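Local coordinates for protein Two-component system sensor histidine kinase (Bacteroides thetaiotaomicron, PDB 3OTT) that is probably a membrane-bound histidine kinase receptor that senses saccharides in the gut, this piece being its extracellular sensor domain of beta-propellers and a beta-sandwich, at residues A109-D113 / T114-G118; L523-E526 / D527-W531; I581-R584 / K585-D588. All blocks are in the same frame, centred on the assembly; numbering follows the deposited sequence.

Interaction 1. Residues A109-D113 / T114-G118; sequences ALQGD and TLWLG
Trp-116 and Gln-111 lie side by side on one face of a two-stranded hairpin, both pointing the same way, and the amide oxygen meets the ring's N-H edge in a side-chain hydrogen bond. NE1 of Trp-116 gives its hydrogen to OE1 of Gln-111 over 2.9 Å and nearly straight (167° at the hydrogen). The oxygen sits in the plane of the indole, but seen from the amide the donor stands above the carbonyl plane. Gln-111 reaches the ring edge with an extended chain, its CG anti to the backbone N (chi1 -169°), and its NE2 goes on to Asn-157. The backbone does the rest: Ala-109 and Trp-116 pair through two hydrogen bonds, as do Gln-111 and Thr-114, round a type II' turn with Gly-112 at positive phi. This is the hairpin of the first two strands in a four-stranded propeller blade. Were Trp-116 an alanine, Gln-111 OE1 is likely to lose its donor and a gap to open against Ile-151 of the next blade. Apolar contact on the other face is modest, Leu-110 CG lying 4.2 Å from Leu-115 CD1. At the turn, Asp-113 leaves the hairpin for the second subunit, meeting Tyr-327 and Arg-374 there.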
ATOM      1  N   ALA B 109       2.173  10.381  22.183  1.00 14.34           N
ATOM      2  CA  ALA B 109       1.739  10.182  20.800  1.00 13.65           C
ATOM      3  C   ALA B 109       2.929  10.362  19.927  1.00 14.12           C
ATOM      4  O   ALA B 109       3.671  11.360  20.086  1.00 15.32           O
ATOM      5  CB  ALA B 109       0.666  11.161  20.431  1.00 13.90           C
ATOM      6  N   LEU B 110       3.150   9.398  19.031  1.00 13.47           N
ATOM      7  CA  LEU B 110       4.239   9.490  18.031  1.00 14.67           C
ATOM      8  C   LEU B 110       3.848  10.308  16.800  1.00 14.51           C
ATOM      9  O   LEU B 110       2.695  10.215  16.336  1.00 13.27           O
ATOM     10  CB  LEU B 110       4.501   8.126  17.466  1.00 16.04           C
ATOM     11  CG  LEU B 110       5.592   7.324  18.090  1.00 20.02           C
ATOM     12  CD1 LEU B 110       5.402   5.865  17.612  1.00 21.13           C
ATOM     13  CD2 LEU B 110       6.979   7.925  17.699  1.00 19.55           C
ATOM     14  N   GLN B 111       4.812  11.041  16.256  1.00 13.54           N
ATOM     15  CA  GLN B 111       4.661  11.777  15.040  1.00 14.66           C
ATOM     16  C   GLN B 111       5.929  11.502  14.252  1.00 16.25           C
ATOM     17  O   GLN B 111       6.914  12.172  14.443  1.00 15.94           O
ATOM     18  CB  GLN B 111       4.487  13.295  15.309  1.00 16.05           C
ATOM     19  CG  GLN B 111       4.062  14.086  14.042  1.00 16.30           C
ATOM     20  CD  GLN B 111       4.089  15.560  14.236  1.00 19.01           C
ATOM     21  OE1 GLN B 111       4.689  16.071  15.182  1.00 23.12           O
ATOM     22  NE2 GLN B 111       3.402  16.266  13.369  1.00 20.41           N
ATOM     23  N   GLY B 112       5.920  10.463  13.401  1.00 17.50           N
ATOM     24  CA  GLY B 112       7.099  10.119  12.649  1.00 18.31           C
ATOM     25  C   GLY B 112       8.120   9.648  13.659  1.00 19.06           C
ATOM     26  O   GLY B 112       7.865   8.678  14.381  1.00 20.46           O
ATOM     27  N   ASP B 113       9.254  10.326  13.751  1.00 19.17           N
ATOM     28  CA  ASP B 113      10.294   9.882  14.686  1.00 19.66           C
ATOM     29  C   ASP B 113      10.438  10.832  15.850  1.00 19.01           C
ATOM     30  O   ASP B 113      11.482  10.960  16.414  1.00 18.87           O
ATOM     31  CB  ASP B 113      11.594   9.767  13.945  1.00 21.46           C
ATOM     32  CG  ASP B 113      12.512   8.697  14.529  1.00 22.64           C
ATOM     33  OD1 ASP B 113      12.020   7.696  15.044  1.00 27.05           O
ATOM     34  OD2 ASP B 113      13.733   8.868  14.439  1.00 25.65           O
ATOM     35  N   THR B 114       9.348  11.530  16.170  1.00 19.09           N
ATOM     36  CA  THR B 114       9.251  12.382  17.307  1.00 19.11           C
ATOM     37  C   THR B 114       8.128  11.879  18.225  1.00 18.16           C
ATOM     38  O   THR B 114       7.003  11.691  17.755  1.00 17.74           O
ATOM     39  CB  THR B 114       8.935  13.800  16.865  1.00 19.11           C
ATOM     40  OG1 THR B 114      10.036  14.293  16.103  1.00 21.73           O
ATOM     41  CG2 THR B 114       8.822  14.661  18.049  1.00 21.27           C
ATOM     42  N   LEU B 115       8.428  11.725  19.520  1.00 16.43           N
ATOM     43  CA  LEU B 115       7.431  11.341  20.523  1.00 15.82           C
ATOM     44  C   LEU B 115       6.992  12.570  21.345  1.00 16.12           C
ATOM     45  O   LEU B 115       7.820  13.217  21.994  1.00 14.93           O
ATOM     46  CB  LEU B 115       8.021  10.288  21.462  1.00 15.52           C
ATOM     47  CG  LEU B 115       7.124   9.647  22.538  1.00 16.99           C
ATOM     48  CD1 LEU B 115       5.950   8.847  21.942  1.00 15.20           C
ATOM     49  CD2 LEU B 115       7.873   8.799  23.504  1.00 15.85           C
ATOM     50  N   TRP B 116       5.688  12.870  21.289  1.00 15.54           N
ATOM     51  CA  TRP B 116       5.045  13.897  22.066  1.00 15.74           C
ATOM     52  C   TRP B 116       4.695  13.324  23.466  1.00 16.68           C
ATOM     53  O   TRP B 116       4.131  12.232  23.568  1.00 17.61           O
ATOM     54  CB  TRP B 116       3.749  14.368  21.368  1.00 14.90           C
ATOM     55  CG  TRP B 116       3.956  15.252  20.148  1.00 15.80           C
ATOM     56  CD1 TRP B 116       4.237  14.834  18.867  1.00 12.99           C
ATOM     57  CD2 TRP B 116       3.939  16.696  20.101  1.00 13.36           C
ATOM     58  NE1 TRP B 116       4.380  15.917  18.034  1.00 16.12           N
ATOM     59  CE2 TRP B 116       4.176  17.072  18.748  1.00 17.17           C
ATOM     60  CE3 TRP B 116       3.690  17.696  21.042  1.00 16.60           C
ATOM     61  CZ2 TRP B 116       4.211  18.424  18.322  1.00 13.25           C
ATOM     62  CZ3 TRP B 116       3.743  19.068  20.624  1.00 13.10           C
ATOM     63  CH2 TRP B 116       3.996  19.398  19.263  1.00 15.37           C
ATOM     64  N   LEU B 117       4.969  14.101  24.514  1.00 15.97           N
ATOM     65  CA  LEU B 117       4.766  13.715  25.905  1.00 14.50           C
ATOM     66  C   LEU B 117       3.929  14.791  26.523  1.00 13.24           C
ATOM     67  O   LEU B 117       4.292  15.983  26.477  1.00 14.10           O
ATOM     68  CB  LEU B 117       6.121  13.680  26.690  1.00 14.46           C
ATOM     69  CG  LEU B 117       7.267  12.852  26.081  1.00 16.33           C
ATOM     70  CD1 LEU B 117       8.637  12.963  26.829  1.00 18.18           C
ATOM     71  CD2 LEU B 117       6.800  11.347  25.956  1.00 18.82           C
ATOM     72  N   GLY B 118       2.816  14.380  27.118  1.00 12.77           N
ATOM     73  CA  GLY B 118       2.017  15.263  27.944  1.00 12.81           C
ATOM     74  C   GLY B 118       2.106  14.882  29.426  1.00 14.68           C
ATOM     75  O   GLY B 118       1.907  13.711  29.794  1.00 14.29           O
TER

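Interaction 2. Residues L523-E526 / D527-W531; sequences LCDE and DGLLW
The indole of Trp-531 and the carboxylate of Asp-525 meet at the ring's edge, with their planes 56° apart. OD2 of Asp-525 lies near the indole plane and takes the NE1 hydrogen of Trp-531 over 3.1 Å, almost straight at 170°, although the donor stands above the carboxylate plane. Leu-523 runs alongside the indole, its CD1 3.6 Å from CD1 of Trp-531 and oblique to the ring. Beyond these residues, Met-564 and Ile-571 of the following blade also pack on the tryptophan.

The other carboxylate oxygen turns back to the loop. OD1 of Asp-525 accepts from the backbone N of Leu-529 at 2.8 Å, again from above the carboxylate plane, and more weakly from the backbone N of Asp-527. With chi1 at 76°, CG of Asp-525 sits between its own backbone N and carbonyl carbon, which folds the carboxylate over the turn. One side chain thus ties the turn to the tryptophan. The loop is a type I turn from Asp-525 to Gly-528, joining the first and second strands of a four-stranded propeller blade; Gly-528 N closes it on Asp-525 O at 2.7 Å, and Gly-528 itself has positive phi. Asp-525 N adds a bond to Leu-529 O, and Leu-523 pairs with Trp-531 through two backbone hydrogen bonds.

On the face away from the indole, Cys-524 SG rests 3.6 Å from Gly-528 CA and 3.8 Å from Leu-530 CD1. At the exposed tip Glu-526 and Asp-527 lie side by side, like charges probably eased by Arg-584, which forms salt bridges to Asp-525 and Asp-527.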
ATOM      1  N   LEU B 523     -23.164 -26.298 -13.603  1.00 22.23           N
ATOM      2  CA  LEU B 523     -22.226 -27.135 -12.873  1.00 23.88           C
ATOM      3  C   LEU B 523     -22.694 -28.594 -12.775  1.00 24.95           C
ATOM      4  O   LEU B 523     -23.882 -28.890 -12.953  1.00 24.35           O
ATOM      5  CB  LEU B 523     -21.865 -26.539 -11.496  1.00 24.12           C
ATOM      6  CG  LEU B 523     -22.665 -26.547 -10.188  1.00 25.23           C
ATOM      7  CD1 LEU B 523     -22.971 -27.986  -9.649  1.00 30.13           C
ATOM      8  CD2 LEU B 523     -21.889 -25.816  -9.085  1.00 24.10           C
ATOM      9  N   CYS B 524     -21.731 -29.491 -12.547  1.00 25.73           N
ATOM     10  CA  CYS B 524     -21.992 -30.924 -12.330  1.00 27.52           C
ATOM     11  C   CYS B 524     -21.447 -31.301 -10.968  1.00 27.47           C
ATOM     12  O   CYS B 524     -20.334 -30.909 -10.624  1.00 27.80           O
ATOM     13  CB  CYS B 524     -21.303 -31.791 -13.377  1.00 27.94           C
ATOM     14  SG  CYS B 524     -21.815 -33.607 -13.393  1.00 33.19           S
ATOM     15  N   ASP B 525     -22.243 -32.047 -10.198  1.00 27.58           N
ATOM     16  CA  ASP B 525     -21.880 -32.396  -8.832  1.00 27.73           C
ATOM     17  C   ASP B 525     -21.240 -33.788  -8.832  1.00 28.89           C
ATOM     18  O   ASP B 525     -21.235 -34.470  -9.870  1.00 27.96           O
ATOM     19  CB  ASP B 525     -23.087 -32.205  -7.879  1.00 26.73           C
ATOM     20  CG  ASP B 525     -24.162 -33.297  -7.977  1.00 27.49           C
ATOM     21  OD1 ASP B 525     -24.021 -34.346  -8.660  1.00 27.74           O
ATOM     22  OD2 ASP B 525     -25.180 -33.145  -7.274  1.00 27.54           O
ATOM     23  N   GLU B 526     -20.693 -34.183  -7.682  1.00 30.83           N
ATOM     24  CA  GLU B 526     -19.952 -35.441  -7.532  1.00 32.76           C
ATOM     25  C   GLU B 526     -20.815 -36.661  -7.853  1.00 33.30           C
ATOM     26  O   GLU B 526     -20.305 -37.693  -8.250  1.00 34.59           O
ATOM     27  CB  GLU B 526     -19.383 -35.570  -6.103  1.00 33.79           C
ATOM     28  CG  GLU B 526     -20.377 -36.151  -5.095  1.00 36.95           C
ATOM     29  CD  GLU B 526     -19.902 -36.056  -3.644  1.00 43.26           C
ATOM     30  OE1 GLU B 526     -19.350 -34.995  -3.244  1.00 45.43           O
ATOM     31  OE2 GLU B 526     -20.109 -37.034  -2.898  1.00 43.29           O
ATOM     32  N   ASP B 527     -22.121 -36.560  -7.672  1.00 33.39           N
ATOM     33  CA  ASP B 527     -23.009 -37.692  -8.021  1.00 33.28           C
ATOM     34  C   ASP B 527     -23.329 -37.672  -9.520  1.00 31.68           C
ATOM     35  O   ASP B 527     -24.116 -38.493  -9.999  1.00 31.45           O
ATOM     36  CB  ASP B 527     -24.301 -37.666  -7.185  1.00 34.06           C
ATOM     37  CG  ASP B 527     -24.104 -38.227  -5.756  1.00 39.72           C
ATOM     38  OD1 ASP B 527     -23.984 -39.480  -5.599  1.00 47.30           O
ATOM     39  OD2 ASP B 527     -24.102 -37.441  -4.780  1.00 41.53           O
ATOM     40  N   GLY B 528     -22.723 -36.728 -10.247  1.00 29.54           N
ATOM     41  CA  GLY B 528     -23.039 -36.512 -11.657  1.00 29.03           C
ATOM     42  C   GLY B 528     -24.362 -35.864 -12.089  1.00 28.34           C
ATOM     43  O   GLY B 528     -24.782 -36.030 -13.260  1.00 30.41           O
ATOM     44  N   LEU B 529     -25.047 -35.148 -11.194  1.00 26.67           N
ATOM     45  CA  LEU B 529     -26.275 -34.407 -11.576  1.00 24.27           C
ATOM     46  C   LEU B 529     -25.874 -33.027 -11.996  1.00 22.71           C
ATOM     47  O   LEU B 529     -24.862 -32.542 -11.528  1.00 22.83           O
ATOM     48  CB  LEU B 529     -27.314 -34.383 -10.460  1.00 24.53           C
ATOM     49  CG  LEU B 529     -27.843 -35.803 -10.196  1.00 26.23           C
ATOM     50  CD1 LEU B 529     -27.985 -36.125  -8.741  1.00 24.39           C
ATOM     51  CD2 LEU B 529     -29.129 -35.977 -10.872  1.00 26.85           C
ATOM     52  N   LEU B 530     -26.616 -32.409 -12.913  1.00 22.52           N
ATOM     53  CA  LEU B 530     -26.301 -31.029 -13.364  1.00 22.15           C
ATOM     54  C   LEU B 530     -27.107 -29.997 -12.634  1.00 21.44           C
ATOM     55  O   LEU B 530     -28.298 -30.148 -12.461  1.00 22.61           O
ATOM     56  CB  LEU B 530     -26.618 -30.856 -14.836  1.00 22.59           C
ATOM     57  CG  LEU B 530     -25.603 -31.097 -15.945  1.00 25.69           C
ATOM     58  CD1 LEU B 530     -24.629 -32.114 -15.538  1.00 29.00           C
ATOM     59  CD2 LEU B 530     -26.316 -31.542 -17.199  1.00 25.89           C
ATOM     60  N   TRP B 531     -26.484 -28.884 -12.312  1.00 21.05           N
ATOM     61  CA  TRP B 531     -27.179 -27.778 -11.681  1.00 19.52           C
ATOM     62  C   TRP B 531     -27.138 -26.569 -12.612  1.00 19.76           C
ATOM     63  O   TRP B 531     -26.029 -26.135 -13.048  1.00 19.00           O
ATOM     64  CB  TRP B 531     -26.534 -27.483 -10.317  1.00 18.80           C
ATOM     65  CG  TRP B 531     -26.772 -28.607  -9.329  1.00 17.99           C
ATOM     66  CD1 TRP B 531     -26.082 -29.744  -9.235  1.00 19.61           C
ATOM     67  CD2 TRP B 531     -27.823 -28.685  -8.357  1.00 20.06           C
ATOM     68  NE1 TRP B 531     -26.599 -30.554  -8.230  1.00 22.82           N
ATOM     69  CE2 TRP B 531     -27.679 -29.921  -7.683  1.00 23.31           C
ATOM     70  CE3 TRP B 531     -28.876 -27.821  -7.987  1.00 18.06           C
ATOM     71  CZ2 TRP B 531     -28.520 -30.309  -6.623  1.00 24.55           C
ATOM     72  CZ3 TRP B 531     -29.712 -28.200  -6.962  1.00 20.62           C
ATOM     73  CH2 TRP B 531     -29.535 -29.438  -6.280  1.00 22.57           C
TER

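Interaction 3. Residues I581-R584 / K585-D588; sequences IIDR and KTMD
Asp-583 makes an Asx turn with Lys-585, its carboxylate folding over the start of the loop and binding the backbone N atoms of Lys-585 and Thr-586 between the third and fourth strands of a propeller blade. This is the tight part of the contact. OD1 of Asp-583 lies 2.6 Å from Lys-585 N and 2.7 Å from Thr-586 N, and the two donors come from opposite faces of the carboxylate plane, Thr-586 N on the anti side. The carboxylate gets there with CG swung opposite the backbone N, chi1 172°, and its rotation is probably fixed by this double grip. The backbone adds two more bonds, Met-587 N to Asp-583 O and, across the mouth of the loop, Asp-583 N to Asp-588 O at 3.0 Å. Met-587 takes positive phi and carries its side chain away from Asp-583 onto Gln-549 and Ile-551 of the preceding blade. Arg-584 also points out of the turn into buried surroundings, where its guanidinium is held by partners including Asp-525 and the backbone O of Lys-568.

On the solvent side the contacts thin out. Lys-585 leads its chain away and leaves NZ 6.8 Å from Asp-583 OD1, too far for a salt bridge. Thr-586 makes an ST turn on the exposed edge: its OG1, only weakly bonded to Asp-583 OD1, accepts from the backbone N of Asp-588 at 3.2 Å.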
ATOM      1  N   ILE B 581     -27.685 -21.746   0.596  1.00 28.36           N
ATOM      2  CA  ILE B 581     -27.196 -23.098   0.654  1.00 27.50           C
ATOM      3  C   ILE B 581     -28.372 -24.074   0.403  1.00 27.74           C
ATOM      4  O   ILE B 581     -29.396 -24.011   1.086  1.00 28.11           O
ATOM      5  CB  ILE B 581     -26.635 -23.364   2.056  1.00 29.17           C
ATOM      6  CG1 ILE B 581     -25.491 -22.381   2.357  1.00 27.57           C
ATOM      7  CG2 ILE B 581     -26.240 -24.882   2.235  1.00 27.09           C
ATOM      8  CD1 ILE B 581     -24.713 -22.703   3.703  1.00 32.96           C
ATOM      9  N   ILE B 582     -28.189 -24.999  -0.540  1.00 26.36           N
ATOM     10  CA  ILE B 582     -29.277 -25.855  -1.015  1.00 26.57           C
ATOM     11  C   ILE B 582     -28.844 -27.292  -0.897  1.00 27.00           C
ATOM     12  O   ILE B 582     -27.780 -27.669  -1.400  1.00 26.03           O
ATOM     13  CB  ILE B 582     -29.584 -25.584  -2.513  1.00 24.68           C
ATOM     14  CG1 ILE B 582     -29.952 -24.112  -2.740  1.00 26.12           C
ATOM     15  CG2 ILE B 582     -30.655 -26.512  -3.068  1.00 22.72           C
ATOM     16  CD1 ILE B 582     -29.861 -23.728  -4.247  1.00 24.12           C
ATOM     17  N   ASP B 583     -29.688 -28.110  -0.290  1.00 27.68           N
ATOM     18  CA  ASP B 583     -29.309 -29.493  -0.063  1.00 28.98           C
ATOM     19  C   ASP B 583     -29.408 -30.242  -1.374  1.00 27.70           C
ATOM     20  O   ASP B 583     -30.401 -30.128  -2.061  1.00 28.05           O
ATOM     21  CB  ASP B 583     -30.213 -30.146   0.985  1.00 30.80           C
ATOM     22  CG  ASP B 583     -29.959 -31.660   1.108  1.00 35.23           C
ATOM     23  OD1 ASP B 583     -30.404 -32.451   0.240  1.00 37.95           O
ATOM     24  OD2 ASP B 583     -29.278 -32.052   2.072  1.00 40.23           O
ATOM     25  N   ARG B 584     -28.390 -31.017  -1.713  1.00 27.21           N
ATOM     26  CA  ARG B 584     -28.356 -31.646  -3.024  1.00 27.15           C
ATOM     27  C   ARG B 584     -29.439 -32.721  -3.260  1.00 28.07           C
ATOM     28  O   ARG B 584     -29.775 -33.003  -4.409  1.00 27.68           O
ATOM     29  CB  ARG B 584     -26.968 -32.179  -3.343  1.00 26.73           C
ATOM     30  CG  ARG B 584     -25.965 -31.047  -3.642  1.00 25.25           C
ATOM     31  CD  ARG B 584     -24.667 -31.589  -4.310  1.00 28.23           C
ATOM     32  NE  ARG B 584     -23.874 -32.547  -3.523  1.00 31.03           N
ATOM     33  CZ  ARG B 584     -23.791 -33.871  -3.760  1.00 34.76           C
ATOM     34  NH1 ARG B 584     -24.467 -34.440  -4.747  1.00 35.08           N
ATOM     35  NH2 ARG B 584     -23.026 -34.653  -2.997  1.00 35.52           N
ATOM     36  N   LYS B 585     -29.974 -33.312  -2.192  1.00 28.70           N
ATOM     37  CA  LYS B 585     -30.978 -34.378  -2.359  1.00 30.69           C
ATOM     38  C   LYS B 585     -32.411 -33.848  -2.209  1.00 30.23           C
ATOM     39  O   LYS B 585     -33.245 -34.117  -3.084  1.00 29.88           O
ATOM     40  CB  LYS B 585     -30.690 -35.629  -1.481  1.00 32.55           C
ATOM     41  CG  LYS B 585     -29.409 -36.432  -1.922  1.00 34.42           C
ATOM     42  CD  LYS B 585     -29.284 -37.837  -1.185  1.00 44.32           C
ATOM     43  CE  LYS B 585     -28.661 -37.812   0.265  1.00 50.18           C
ATOM     44  NZ  LYS B 585     -29.017 -39.029   1.180  1.00 54.11           N
ATOM     45  N   THR B 586     -32.680 -33.040  -1.175  1.00 29.85           N
ATOM     46  CA  THR B 586     -34.047 -32.527  -0.969  1.00 30.81           C
ATOM     47  C   THR B 586     -34.345 -31.260  -1.757  1.00 30.21           C
ATOM     48  O   THR B 586     -35.499 -30.961  -2.044  1.00 31.24           O
ATOM     49  CB  THR B 586     -34.341 -32.200   0.494  1.00 31.06           C
ATOM     50  OG1 THR B 586     -33.523 -31.084   0.879  1.00 29.42           O
ATOM     51  CG2 THR B 586     -34.100 -33.429   1.402  1.00 30.58           C
ATOM     52  N   MET B 587     -33.302 -30.494  -2.047  1.00 29.56           N
ATOM     53  CA  MET B 587     -33.425 -29.189  -2.733  1.00 29.56           C
ATOM     54  C   MET B 587     -34.020 -28.050  -1.883  1.00 30.13           C
ATOM     55  O   MET B 587     -34.342 -26.994  -2.447  1.00 29.12           O
ATOM     56  CB  MET B 587     -34.122 -29.287  -4.100  1.00 28.73           C
ATOM     57  CG  MET B 587     -33.294 -30.035  -5.122  1.00 28.75           C
ATOM     58  SD  MET B 587     -34.058 -30.106  -6.752  1.00 31.30           S
ATOM     59  CE  MET B 587     -33.655 -28.472  -7.470  1.00 26.12           C
ATOM     60  N   ASP B 588     -34.166 -28.295  -0.572  1.00 30.92           N
ATOM     61  CA  ASP B 588     -34.366 -27.270   0.450  1.00 33.38           C
ATOM     62  C   ASP B 588     -33.286 -26.162   0.342  1.00 32.20           C
ATOM     63  O   ASP B 588     -32.090 -26.434   0.491  1.00 30.87           O
ATOM     64  CB  ASP B 588     -34.311 -27.860   1.907  1.00 35.19           C
ATOM     65  CG  ASP B 588     -35.499 -28.775   2.256  1.00 42.66           C
ATOM     66  OD1 ASP B 588     -36.540 -28.790   1.531  1.00 47.38           O
ATOM     67  OD2 ASP B 588     -35.400 -29.487   3.300  1.00 49.49           O
TER

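From the N terminus, interaction 1 comes first, in the N-terminal propeller, and closes the tight hairpin between strands 105-111 and 114-119. Interaction 2 follows far along the chain in the second propeller, which strand 310-313 closes against 618-623; it turns strand 519-524 into 530-534, and interaction 3 closes the loop from 578-583 to 589-591 in the next blade. The three are in series; none nests in or crosses another. Interaction 1 stands apart, its centre 61 Å from that of interaction 2 and 59 Å from that of interaction 3. Interactions 2 and 3 touch: Arg-584 NH1 reaches Asp-525 OD2 at 2.9 Å and Asp-527 OD2 at 3.0 Å, tying two successive blades together.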